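Local coordinates for flagellar motor switch protein FliG (Helicobacter pylori 26695, PDB 5WUJ), which belongs to a switch complex that contacts chemotaxis proteins and motor components determining the direction of flagellar rotation, and is required for flagellum synthesis and motility, at residues K2-Q6 and D54-G58; K15-L19 and V61-F65; A83-L87 and V99-L103. One frame throughout, in Å; residues are numbered along the deposited sequence.

Helix 55-71 takes part in two of the three contacts. Its first turn meets helix 2-8 in interaction 1, a surface contact in which two glutamines do all the touching from helix 2-8, with one direct hydrogen bond to D54; its middle crosses helix 12-23 in interaction 2, a buried contact near the centre of the chain, made of aliphatic and aromatic groups with one salt bridge at its margin. These two touch where G58 CA packs on I18 CG2. Interaction 3 pairs the last two helices at the surface, its centre about 22 Å from that of interaction 2, through apolar side chains centred on a methionine, with an arginine at the border. It adjoins interaction 2 through E63 and E85.

Interaction 1: residues K2-Q6 and D54-G58; sequences KQKAQ and DKQIG
Q3 reaches D54 and I57, while Q6 lies over the end of I57, so that two side chains one helical turn apart on segment 2-6 hold the start of helix 55-71. D54, at the N-cap position, makes no capping bond with its side chain; its carboxylate is turned to the other helix instead. Q3 NE2 donates to D54 OD2 over 2.8 Å, nearly straight at 165°. The donor comes from above the carboxylate plane, 37° out of it, whereas OD2 lies almost in the amide plane of Q3. The Q3 chain runs extended beyond CG, and this length carries its amide across to the aspartate. On the backbone side of D54, a water accepts a bond from D54 N at 2.9 Å and a weak one from Q6 NE2, linking the second glutamine to the same residue.

The fragment is the N-terminal domain of FliG, an all-helical unit, and here its first helix, 2-8, rests on the opening turn of a helix that continues into the domain interior. K55, on the outward side of that turn, makes a salt bridge with an acidic side chain of the other protein chain in the assembly. At Q56 the side chain approaches the Q3 amide, the two crossing at a slant. I57 is the buried member of the contact and carries its apolar part: CD1 lies 4.1 Å from Q3 CB and 3.9 Å from Q3 O. The same methyl meets the amide of Q6, with CD1 at 3.3 Å from Q6 OE1 and 3.6 Å from Q6 CD, the two side chains crossing at about a right angle. Q6 places its amide there with CG anti to the backbone N (chi1 -174°) and an extended chain.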
ATOM      1  N   LYS B   2       3.943  -7.432 -18.340  1.00 73.47           N
ATOM      2  CA  LYS B   2       4.217  -8.621 -17.570  1.00 72.53           C
ATOM      3  C   LYS B   2       4.065  -8.282 -16.085  1.00 65.29           C
ATOM      4  O   LYS B   2       3.608  -9.095 -15.295  1.00 65.58           O
ATOM      5  CB  LYS B   2       5.628  -9.115 -17.862  1.00 74.11           C
ATOM      6  CG  LYS B   2       5.893 -10.536 -17.406  1.00 89.89           C
ATOM      7  CD  LYS B   2       6.863 -11.235 -18.337  1.00 97.62           C
ATOM      8  CE  LYS B   2       7.064 -12.689 -17.936  1.00 95.49           C
ATOM      9  NZ  LYS B   2       8.429 -13.183 -18.276  1.00100.93           N
ATOM     10  N   GLN B   3       4.454  -7.068 -15.717  1.00 58.82           N
ATOM     11  CA  GLN B   3       4.346  -6.626 -14.344  1.00 59.95           C
ATOM     12  C   GLN B   3       2.883  -6.552 -13.984  1.00 53.71           C
ATOM     13  O   GLN B   3       2.473  -6.982 -12.921  1.00 58.89           O
ATOM     14  CB  GLN B   3       4.985  -5.259 -14.175  1.00 50.50           C
ATOM     15  CG  GLN B   3       6.486  -5.262 -14.352  1.00 52.45           C
ATOM     16  CD  GLN B   3       7.094  -3.898 -14.159  1.00 54.16           C
ATOM     17  OE1 GLN B   3       6.535  -2.897 -14.577  1.00 58.51           O
ATOM     18  NE2 GLN B   3       8.236  -3.854 -13.519  1.00 51.50           N
ATOM     19  N   LYS B   4       2.097  -5.993 -14.885  1.00 55.35           N
ATOM     20  CA  LYS B   4       0.679  -5.879 -14.667  1.00 56.94           C
ATOM     21  C   LYS B   4       0.100  -7.261 -14.456  1.00 56.81           C
ATOM     22  O   LYS B   4      -0.641  -7.488 -13.516  1.00 55.19           O
ATOM     23  CB  LYS B   4       0.015  -5.217 -15.864  1.00 68.02           C
ATOM     24  CG  LYS B   4      -1.375  -4.684 -15.588  1.00 75.72           C
ATOM     25  CD  LYS B   4      -1.851  -5.068 -14.205  1.00 75.52           C
ATOM     26  CE  LYS B   4      -3.262  -4.569 -13.956  1.00 79.43           C
ATOM     27  NZ  LYS B   4      -3.297  -3.100 -13.747  1.00 78.38           N
ATOM     28  N   ALA B   5       0.433  -8.182 -15.346  1.00 60.57           N
ATOM     29  CA  ALA B   5      -0.064  -9.547 -15.219  1.00 66.42           C
ATOM     30  C   ALA B   5       0.336 -10.143 -13.879  1.00 64.63           C
ATOM     31  O   ALA B   5      -0.475 -10.787 -13.202  1.00 65.06           O
ATOM     32  CB  ALA B   5       0.459 -10.415 -16.364  1.00 66.21           C
ATOM     33  N   GLN B   6       1.591  -9.934 -13.480  1.00 56.71           N
ATOM     34  CA  GLN B   6       2.042 -10.454 -12.199  1.00 55.30           C
ATOM     35  C   GLN B   6       1.341  -9.755 -11.033  1.00 44.81           C
ATOM     36  O   GLN B   6       1.076 -10.386 -10.004  1.00 42.39           O
ATOM     37  CB  GLN B   6       3.561 -10.322 -12.108  1.00 63.53           C
ATOM     38  CG  GLN B   6       4.173 -10.968 -10.879  1.00 72.55           C
ATOM     39  CD  GLN B   6       5.521 -10.369 -10.519  1.00 77.87           C
ATOM     40  OE1 GLN B   6       6.230  -9.837 -11.381  1.00 77.25           O
ATOM     41  NE2 GLN B   6       5.878 -10.438  -9.234  1.00 75.52           N
ATOM     42  N   ASP B  54       9.881  -6.257  -7.948  1.00 40.85           N
ATOM     43  CA  ASP B  54      10.012  -4.985  -8.656  1.00 50.48           C
ATOM     44  C   ASP B  54       9.442  -3.845  -7.821  1.00 50.13           C
ATOM     45  O   ASP B  54       8.390  -3.983  -7.189  1.00 42.46           O
ATOM     46  CB  ASP B  54       9.272  -5.037 -10.000  1.00 63.26           C
ATOM     47  CG  ASP B  54      10.007  -5.852 -11.052  1.00 80.60           C
ATOM     48  OD1 ASP B  54      11.125  -6.338 -10.770  1.00 86.10           O
ATOM     49  OD2 ASP B  54       9.453  -6.016 -12.163  1.00 83.73           O
ATOM     50  N   LYS B  55      10.144  -2.710  -7.816  1.00 28.07           N
ATOM     51  CA  LYS B  55       9.661  -1.581  -7.031  1.00 33.87           C
ATOM     52  C   LYS B  55       8.366  -1.013  -7.600  1.00 31.33           C
ATOM     53  O   LYS B  55       7.530  -0.520  -6.834  1.00 32.68           O
ATOM     54  CB  LYS B  55      10.723  -0.485  -6.920  1.00 38.29           C
ATOM     55  CG  LYS B  55      10.448   0.450  -5.738  1.00 43.68           C
ATOM     56  CD  LYS B  55      11.221   1.757  -5.824  1.00 52.30           C
ATOM     57  CE  LYS B  55      10.983   2.613  -4.580  1.00 54.10           C
ATOM     58  NZ  LYS B  55      11.796   3.867  -4.566  1.00 48.12           N
ATOM     59  N   GLN B  56       8.173  -1.079  -8.926  1.00 23.09           N
ATOM     60  CA  GLN B  56       6.934  -0.567  -9.518  1.00 27.59           C
ATOM     61  C   GLN B  56       5.721  -1.388  -9.077  1.00 30.03           C
ATOM     62  O   GLN B  56       4.640  -0.834  -8.848  1.00 29.82           O
ATOM     63  CB  GLN B  56       7.037  -0.539 -11.046  1.00 33.08           C
ATOM     64  CG  GLN B  56       8.243   0.233 -11.600  1.00 55.39           C
ATOM     65  CD  GLN B  56       9.399  -0.680 -11.986  1.00 74.30           C
ATOM     66  OE1 GLN B  56      10.132  -1.176 -11.127  1.00 82.66           O
ATOM     67  NE2 GLN B  56       9.569  -0.904 -13.285  1.00 77.41           N
ATOM     68  N   ILE B  57       5.878  -2.705  -8.950  1.00 29.64           N
ATOM     69  CA  ILE B  57       4.794  -3.521  -8.422  1.00 26.37           C
ATOM     70  C   ILE B  57       4.548  -3.192  -6.958  1.00 26.22           C
ATOM     71  O   ILE B  57       3.396  -3.105  -6.510  1.00 23.92           O
ATOM     72  CB  ILE B  57       5.105  -5.012  -8.624  1.00 35.24           C
ATOM     73  CG1 ILE B  57       4.983  -5.380 -10.111  1.00 32.93           C
ATOM     74  CG2 ILE B  57       4.208  -5.882  -7.714  1.00 23.94           C
ATOM     75  CD1 ILE B  57       5.517  -6.755 -10.448  1.00 40.81           C
ATOM     76  N   GLY B  58       5.618  -3.005  -6.183  1.00 20.17           N
ATOM     77  CA  GLY B  58       5.436  -2.588  -4.800  1.00 25.01           C
ATOM     78  C   GLY B  58       4.692  -1.269  -4.694  1.00 26.58           C
ATOM     79  O   GLY B  58       3.795  -1.112  -3.859  1.00 22.47           O
TER
HETATM   80  O   HOH W   1       8.574  -8.455  -9.352  1.00 30.00           O

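Interaction 2: residues K15-L19 and V61-F65; sequences KIAIL and VLEEF
With CG anti to its own backbone N (chi1 -179°), L19 swings CD1 over the ring of F65; in F65 CG is instead anti to the carbonyl carbon (chi1 -85°), which carries its ring toward helix 12-23. The methyl sits over one ring face, displaced toward the rim, in a CH-pi contact: L19 CD1 is 3.5 Å from the F65 ring centroid and 3.3 Å from F65 CG. I16 adds its CG1 obliquely at 3.7 Å from F65 CZ, its side chain crossing the phenylalanine at about a right angle.

V61, one turn before F65, brings its CG1 to K15 O at 3.4 Å and its CG2 to I18 CG2 at 4.0 Å. L62 reaches L19 from the next place along the helix, CD2 to L19 CG at 4.1 Å.

At the edge of this apolar patch, K15 NZ makes a salt bridge to E64 OE1 at 2.9 Å, meeting the syn lone pair of that oxygen. The two side chains cross at about a right angle, and the lysine's CD and CE pass close to the carboxylate. I16 and A17 also touch helix 37-50, so helix 12-23 is packed between two other helices. The axes of segments 15-19 and 61-65 approach to 9.8 Å at 102°, a nearly perpendicular helix-helix crossing in the core of the all-helical FliG N-terminal domain.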
ATOM      1  N   LYS B  15       0.201  -9.406  -1.438  1.00 25.33           N
ATOM      2  CA  LYS B  15       0.196  -7.947  -1.403  1.00 23.92           C
ATOM      3  C   LYS B  15       0.559  -7.437  -0.018  1.00 26.67           C
ATOM      4  O   LYS B  15       1.286  -6.446   0.118  1.00 21.62           O
ATOM      5  CB  LYS B  15      -1.172  -7.414  -1.810  1.00 22.05           C
ATOM      6  CG  LYS B  15      -1.614  -7.819  -3.223  1.00 33.52           C
ATOM      7  CD  LYS B  15      -2.697  -6.887  -3.702  1.00 33.32           C
ATOM      8  CE  LYS B  15      -3.272  -7.285  -5.029  1.00 36.01           C
ATOM      9  NZ  LYS B  15      -4.753  -7.286  -4.919  1.00 40.03           N
ATOM     10  N   ILE B  16       0.076  -8.113   1.027  1.00 26.23           N
ATOM     11  CA  ILE B  16       0.356  -7.649   2.384  1.00 21.66           C
ATOM     12  C   ILE B  16       1.834  -7.816   2.712  1.00 19.41           C
ATOM     13  O   ILE B  16       2.449  -6.925   3.298  1.00 22.25           O
ATOM     14  CB  ILE B  16      -0.547  -8.385   3.389  1.00 24.19           C
ATOM     15  CG1 ILE B  16      -1.976  -7.843   3.318  1.00 29.24           C
ATOM     16  CG2 ILE B  16       0.018  -8.289   4.798  1.00 26.21           C
ATOM     17  CD1 ILE B  16      -3.030  -8.818   3.904  1.00 27.46           C
ATOM     18  N   ALA B  17       2.439  -8.943   2.316  1.00 17.95           N
ATOM     19  CA  ALA B  17       3.874  -9.112   2.537  1.00 17.25           C
ATOM     20  C   ALA B  17       4.675  -8.091   1.743  1.00 22.86           C
ATOM     21  O   ALA B  17       5.672  -7.544   2.243  1.00 24.33           O
ATOM     22  CB  ALA B  17       4.305 -10.529   2.162  1.00 19.07           C
ATOM     23  N   ILE B  18       4.248  -7.800   0.508  1.00 17.18           N
ATOM     24  CA  ILE B  18       4.933  -6.769  -0.269  1.00 18.07           C
ATOM     25  C   ILE B  18       4.803  -5.411   0.420  1.00 18.18           C
ATOM     26  O   ILE B  18       5.771  -4.642   0.496  1.00 24.85           O
ATOM     27  CB  ILE B  18       4.408  -6.743  -1.719  1.00 19.65           C
ATOM     28  CG1 ILE B  18       5.074  -7.862  -2.531  1.00 27.42           C
ATOM     29  CG2 ILE B  18       4.695  -5.410  -2.384  1.00 18.14           C
ATOM     30  CD1 ILE B  18       4.223  -8.373  -3.680  1.00 19.42           C
ATOM     31  N   LEU B  19       3.620  -5.096   0.952  1.00 21.65           N
ATOM     32  CA  LEU B  19       3.507  -3.876   1.754  1.00 16.58           C
ATOM     33  C   LEU B  19       4.472  -3.919   2.937  1.00 23.07           C
ATOM     34  O   LEU B  19       5.201  -2.951   3.190  1.00 20.92           O
ATOM     35  CB  LEU B  19       2.061  -3.681   2.228  1.00 16.42           C
ATOM     36  CG  LEU B  19       1.703  -2.454   3.078  1.00 28.17           C
ATOM     37  CD1 LEU B  19       0.229  -2.222   2.962  1.00 29.91           C
ATOM     38  CD2 LEU B  19       2.056  -2.632   4.552  1.00 26.52           C
ATOM     39  N   VAL B  61       1.119  -1.731  -5.213  1.00 20.13           N
ATOM     40  CA  VAL B  61       0.516  -2.299  -4.005  1.00 21.98           C
ATOM     41  C   VAL B  61       0.272  -1.211  -2.965  1.00 24.28           C
ATOM     42  O   VAL B  61      -0.804  -1.148  -2.354  1.00 27.78           O
ATOM     43  CB  VAL B  61       1.392  -3.439  -3.439  1.00 27.01           C
ATOM     44  CG1 VAL B  61       0.925  -3.868  -2.008  1.00 20.93           C
ATOM     45  CG2 VAL B  61       1.333  -4.647  -4.355  1.00 27.18           C
ATOM     46  N   LEU B  62       1.262  -0.338  -2.744  1.00 19.26           N
ATOM     47  CA  LEU B  62       1.074   0.751  -1.789  1.00 18.48           C
ATOM     48  C   LEU B  62      -0.088   1.645  -2.192  1.00 22.22           C
ATOM     49  O   LEU B  62      -0.877   2.080  -1.344  1.00 22.75           O
ATOM     50  CB  LEU B  62       2.346   1.587  -1.680  1.00 15.28           C
ATOM     51  CG  LEU B  62       3.525   0.921  -1.020  1.00 27.97           C
ATOM     52  CD1 LEU B  62       4.620   1.958  -0.760  1.00 25.88           C
ATOM     53  CD2 LEU B  62       3.082   0.201   0.255  1.00 22.37           C
ATOM     54  N   GLU B  63      -0.204   1.943  -3.486  1.00 17.62           N
ATOM     55  CA  GLU B  63      -1.312   2.777  -3.938  1.00 29.83           C
ATOM     56  C   GLU B  63      -2.645   2.104  -3.649  1.00 26.26           C
ATOM     57  O   GLU B  63      -3.632   2.772  -3.309  1.00 23.88           O
ATOM     58  CB  GLU B  63      -1.186   3.069  -5.430  1.00 24.17           C
ATOM     59  CG  GLU B  63      -0.144   4.109  -5.782  1.00 41.54           C
ATOM     60  CD  GLU B  63      -0.365   4.680  -7.173  1.00 56.57           C
ATOM     61  OE1 GLU B  63      -1.214   4.121  -7.911  1.00 58.00           O
ATOM     62  OE2 GLU B  63       0.297   5.687  -7.519  1.00 62.99           O
ATOM     63  N   GLU B  64      -2.694   0.783  -3.807  1.00 22.32           N
ATOM     64  CA  GLU B  64      -3.916   0.052  -3.499  1.00 26.91           C
ATOM     65  C   GLU B  64      -4.260   0.183  -2.018  1.00 22.09           C
ATOM     66  O   GLU B  64      -5.411   0.462  -1.658  1.00 22.25           O
ATOM     67  CB  GLU B  64      -3.744  -1.409  -3.908  1.00 31.01           C
ATOM     68  CG  GLU B  64      -4.969  -2.277  -3.761  1.00 40.22           C
ATOM     69  CD  GLU B  64      -4.750  -3.674  -4.339  1.00 53.82           C
ATOM     70  OE1 GLU B  64      -5.392  -4.624  -3.845  1.00 62.26           O
ATOM     71  OE2 GLU B  64      -3.934  -3.824  -5.279  1.00 58.51           O
ATOM     72  N   PHE B  65      -3.265   0.023  -1.146  1.00 20.06           N
ATOM     73  CA  PHE B  65      -3.524   0.136   0.287  1.00 22.78           C
ATOM     74  C   PHE B  65      -3.762   1.579   0.710  1.00 29.15           C
ATOM     75  O   PHE B  65      -4.557   1.820   1.622  1.00 20.43           O
ATOM     76  CB  PHE B  65      -2.376  -0.467   1.072  1.00 23.33           C
ATOM     77  CG  PHE B  65      -2.514  -1.943   1.241  1.00 28.85           C
ATOM     78  CD1 PHE B  65      -3.315  -2.458   2.240  1.00 24.69           C
ATOM     79  CD2 PHE B  65      -1.869  -2.814   0.380  1.00 29.67           C
ATOM     80  CE1 PHE B  65      -3.466  -3.834   2.391  1.00 27.73           C
ATOM     81  CE2 PHE B  65      -2.008  -4.193   0.534  1.00 33.37           C
ATOM     82  CZ  PHE B  65      -2.812  -4.696   1.528  1.00 27.64           C
TER

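Interaction 3: residues A83-L87 and V99-L103; sequences ARELL and VMDKL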
ATOM      1  N   ALA B  83      -6.301  12.344  -4.525  1.00 25.62           N
ATOM      2  CA  ALA B  83      -6.971  12.890  -5.707  1.00 27.99           C
ATOM      3  C   ALA B  83      -6.147  12.657  -6.969  1.00 25.84           C
ATOM      4  O   ALA B  83      -6.678  12.228  -8.004  1.00 26.11           O
ATOM      5  CB  ALA B  83      -7.229  14.384  -5.514  1.00 23.61           C
ATOM      6  N   ARG B  84      -4.843  12.926  -6.892  1.00 25.00           N
ATOM      7  CA  ARG B  84      -3.967  12.770  -8.049  1.00 27.37           C
ATOM      8  C   ARG B  84      -3.993  11.338  -8.574  1.00 32.68           C
ATOM      9  O   ARG B  84      -4.051  11.115  -9.789  1.00 29.78           O
ATOM     10  CB  ARG B  84      -2.549  13.191  -7.655  1.00 23.34           C
ATOM     11  CG  ARG B  84      -1.582  13.449  -8.792  1.00 26.62           C
ATOM     12  CD  ARG B  84      -0.202  13.818  -8.227  1.00 26.18           C
ATOM     13  NE  ARG B  84      -0.136  15.205  -7.759  1.00 29.79           N
ATOM     14  CZ  ARG B  84       0.065  15.586  -6.492  1.00 32.61           C
ATOM     15  NH1 ARG B  84       0.228  14.688  -5.523  1.00 24.79           N
ATOM     16  NH2 ARG B  84       0.105  16.884  -6.188  1.00 28.06           N
ATOM     17  N   GLU B  85      -3.957  10.352  -7.669  1.00 31.94           N
ATOM     18  CA  GLU B  85      -4.040   8.951  -8.080  1.00 36.42           C
ATOM     19  C   GLU B  85      -5.410   8.619  -8.653  1.00 32.48           C
ATOM     20  O   GLU B  85      -5.512   7.937  -9.680  1.00 34.16           O
ATOM     21  CB  GLU B  85      -3.744   8.031  -6.895  1.00 33.35           C
ATOM     22  CG  GLU B  85      -2.326   8.134  -6.375  1.00 34.40           C
ATOM     23  CD  GLU B  85      -2.123   7.380  -5.060  1.00 39.17           C
ATOM     24  OE1 GLU B  85      -3.011   6.592  -4.669  1.00 41.58           O
ATOM     25  OE2 GLU B  85      -1.075   7.587  -4.416  1.00 38.06           O
ATOM     26  N   LEU B  86      -6.471   9.090  -7.995  1.00 24.79           N
ATOM     27  CA  LEU B  86      -7.828   8.843  -8.476  1.00 26.72           C
ATOM     28  C   LEU B  86      -8.045   9.428  -9.874  1.00 28.86           C
ATOM     29  O   LEU B  86      -8.557   8.747 -10.774  1.00 27.48           O
ATOM     30  CB  LEU B  86      -8.828   9.441  -7.494  1.00 27.14           C
ATOM     31  CG  LEU B  86     -10.301   9.374  -7.894  1.00 39.16           C
ATOM     32  CD1 LEU B  86     -10.755   7.920  -7.976  1.00 31.48           C
ATOM     33  CD2 LEU B  86     -11.164  10.147  -6.898  1.00 42.84           C
ATOM     34  N   LEU B  87      -7.694  10.705 -10.062  1.00 29.64           N
ATOM     35  CA  LEU B  87      -7.952  11.363 -11.343  1.00 28.66           C
ATOM     36  C   LEU B  87      -7.101  10.765 -12.454  1.00 31.87           C
ATOM     37  O   LEU B  87      -7.556  10.657 -13.600  1.00 30.50           O
ATOM     38  CB  LEU B  87      -7.696  12.860 -11.219  1.00 28.17           C
ATOM     39  CG  LEU B  87      -8.683  13.520 -10.260  1.00 35.39           C
ATOM     40  CD1 LEU B  87      -8.132  14.815  -9.679  1.00 32.13           C
ATOM     41  CD2 LEU B  87     -10.024  13.755 -10.947  1.00 34.32           C
ATOM     42  N   VAL B  99      -7.090  19.095 -14.034  1.00 44.70           N
ATOM     43  CA  VAL B  99      -7.918  19.082 -12.828  1.00 42.06           C
ATOM     44  C   VAL B  99      -7.063  19.363 -11.596  1.00 43.25           C
ATOM     45  O   VAL B  99      -7.413  20.201 -10.754  1.00 41.34           O
ATOM     46  CB  VAL B  99      -8.669  17.749 -12.689  1.00 41.75           C
ATOM     47  CG1 VAL B  99      -9.356  17.671 -11.320  1.00 36.68           C
ATOM     48  CG2 VAL B  99      -9.695  17.611 -13.818  1.00 43.25           C
ATOM     49  N   MET B 100      -5.910  18.694 -11.497  1.00 40.57           N
ATOM     50  CA  MET B 100      -5.078  18.845 -10.308  1.00 39.95           C
ATOM     51  C   MET B 100      -4.644  20.292 -10.100  1.00 42.74           C
ATOM     52  O   MET B 100      -4.680  20.799  -8.972  1.00 42.34           O
ATOM     53  CB  MET B 100      -3.861  17.924 -10.388  1.00 39.67           C
ATOM     54  CG  MET B 100      -4.230  16.478 -10.127  1.00 37.34           C
ATOM     55  SD  MET B 100      -4.926  16.245  -8.479  1.00 33.74           S
ATOM     56  CE  MET B 100      -3.628  17.012  -7.494  1.00 35.55           C
ATOM     57  N   ASP B 101      -4.253  20.982 -11.174  1.00 45.89           N
ATOM     58  CA  ASP B 101      -3.895  22.391 -11.044  1.00 51.06           C
ATOM     59  C   ASP B 101      -5.070  23.210 -10.517  1.00 54.81           C
ATOM     60  O   ASP B 101      -4.903  24.032  -9.609  1.00 49.11           O
ATOM     61  CB  ASP B 101      -3.396  22.945 -12.379  1.00 52.96           C
ATOM     62  CG  ASP B 101      -2.052  22.364 -12.785  1.00 59.48           C
ATOM     63  OD1 ASP B 101      -1.256  21.990 -11.893  1.00 59.05           O
ATOM     64  OD2 ASP B 101      -1.787  22.311 -14.001  1.00 61.89           O
ATOM     65  N   LYS B 102      -6.273  22.985 -11.054  1.00 54.10           N
ATOM     66  CA  LYS B 102      -7.436  23.685 -10.515  1.00 54.32           C
ATOM     67  C   LYS B 102      -7.751  23.224  -9.098  1.00 54.01           C
ATOM     68  O   LYS B 102      -8.262  24.011  -8.294  1.00 61.25           O
ATOM     69  CB  LYS B 102      -8.658  23.499 -11.425  1.00 55.69           C
ATOM     70  CG  LYS B 102      -8.643  24.379 -12.664  1.00 61.44           C
ATOM     71  CD  LYS B 102      -9.962  25.121 -12.845  1.00 65.99           C
ATOM     72  CE  LYS B 102      -9.926  26.015 -14.082  1.00 68.52           C
ATOM     73  NZ  LYS B 102     -10.994  27.062 -14.111  1.00 76.03           N
ATOM     74  N   LEU B 103      -7.420  21.974  -8.765  1.00 55.52           N
ATOM     75  CA  LEU B 103      -7.739  21.437  -7.444  1.00 58.61           C
ATOM     76  C   LEU B 103      -6.845  22.034  -6.362  1.00 65.52           C
ATOM     77  O   LEU B 103      -7.299  22.257  -5.232  1.00 68.29           O
ATOM     78  CB  LEU B 103      -7.613  19.912  -7.459  1.00 40.65           C
ATOM     79  CG  LEU B 103      -8.362  19.095  -6.414  1.00 40.45           C
ATOM     80  CD1 LEU B 103      -9.731  19.671  -6.135  1.00 48.21           C
ATOM     81  CD2 LEU B 103      -8.504  17.675  -6.912  1.00 37.61           C
TER
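The last two helices of this FliG N-terminal-domain fragment, 79-91 and 93-104, form a helical hairpin, the two roughly antiparallel across a very short connection. Over segments 83-87 and 99-103 their axes approach to 10.7 Å at 153° between N-to-C directions, and the interface is closed by apolar side chains meeting from both sides.

M100 is the buried residue of the contact and has the most surface buried by the facing segment. Its chain is bent at chi2 and chi3, which turns the sulfur and the terminal methyl in between the opposing side chains: SD packs against the backbone of the facing helix, 3.6 Å from R84 CA, and lies 3.7 Å from L87 CD1. L87 CD1 is a shared point of packing, touching V99 CG1 at 3.5 Å and L103 CD2 at 4.0 Å as well. The L87 and V99 side chains cross at about a right angle, whereas L87 and M100 meet at a slant. A83, one turn before L87, closes the other end with its methyl, CB standing 3.8 Å from L103 CD2.

M100 also touches L80 of helix 79-91, and V99 touches L91, so the pairing extends to neighbouring turns of that helix. On its far side, helix 79-91 lies near helix 55-71, where E85 packs on E63 and F66.

R84 supplies the polar border. Its CG is anti to the backbone N (chi1 -164°) and the chain bends at chi3, laying the guanidinium beside the methionine while NH1 is held by a salt bridge to E81 in the preceding turn of the same helix. The M100 methyl then sits over one face of that guanidinium, with CE 3.9 Å from R84 NE and 4.0 Å from R84 NH2.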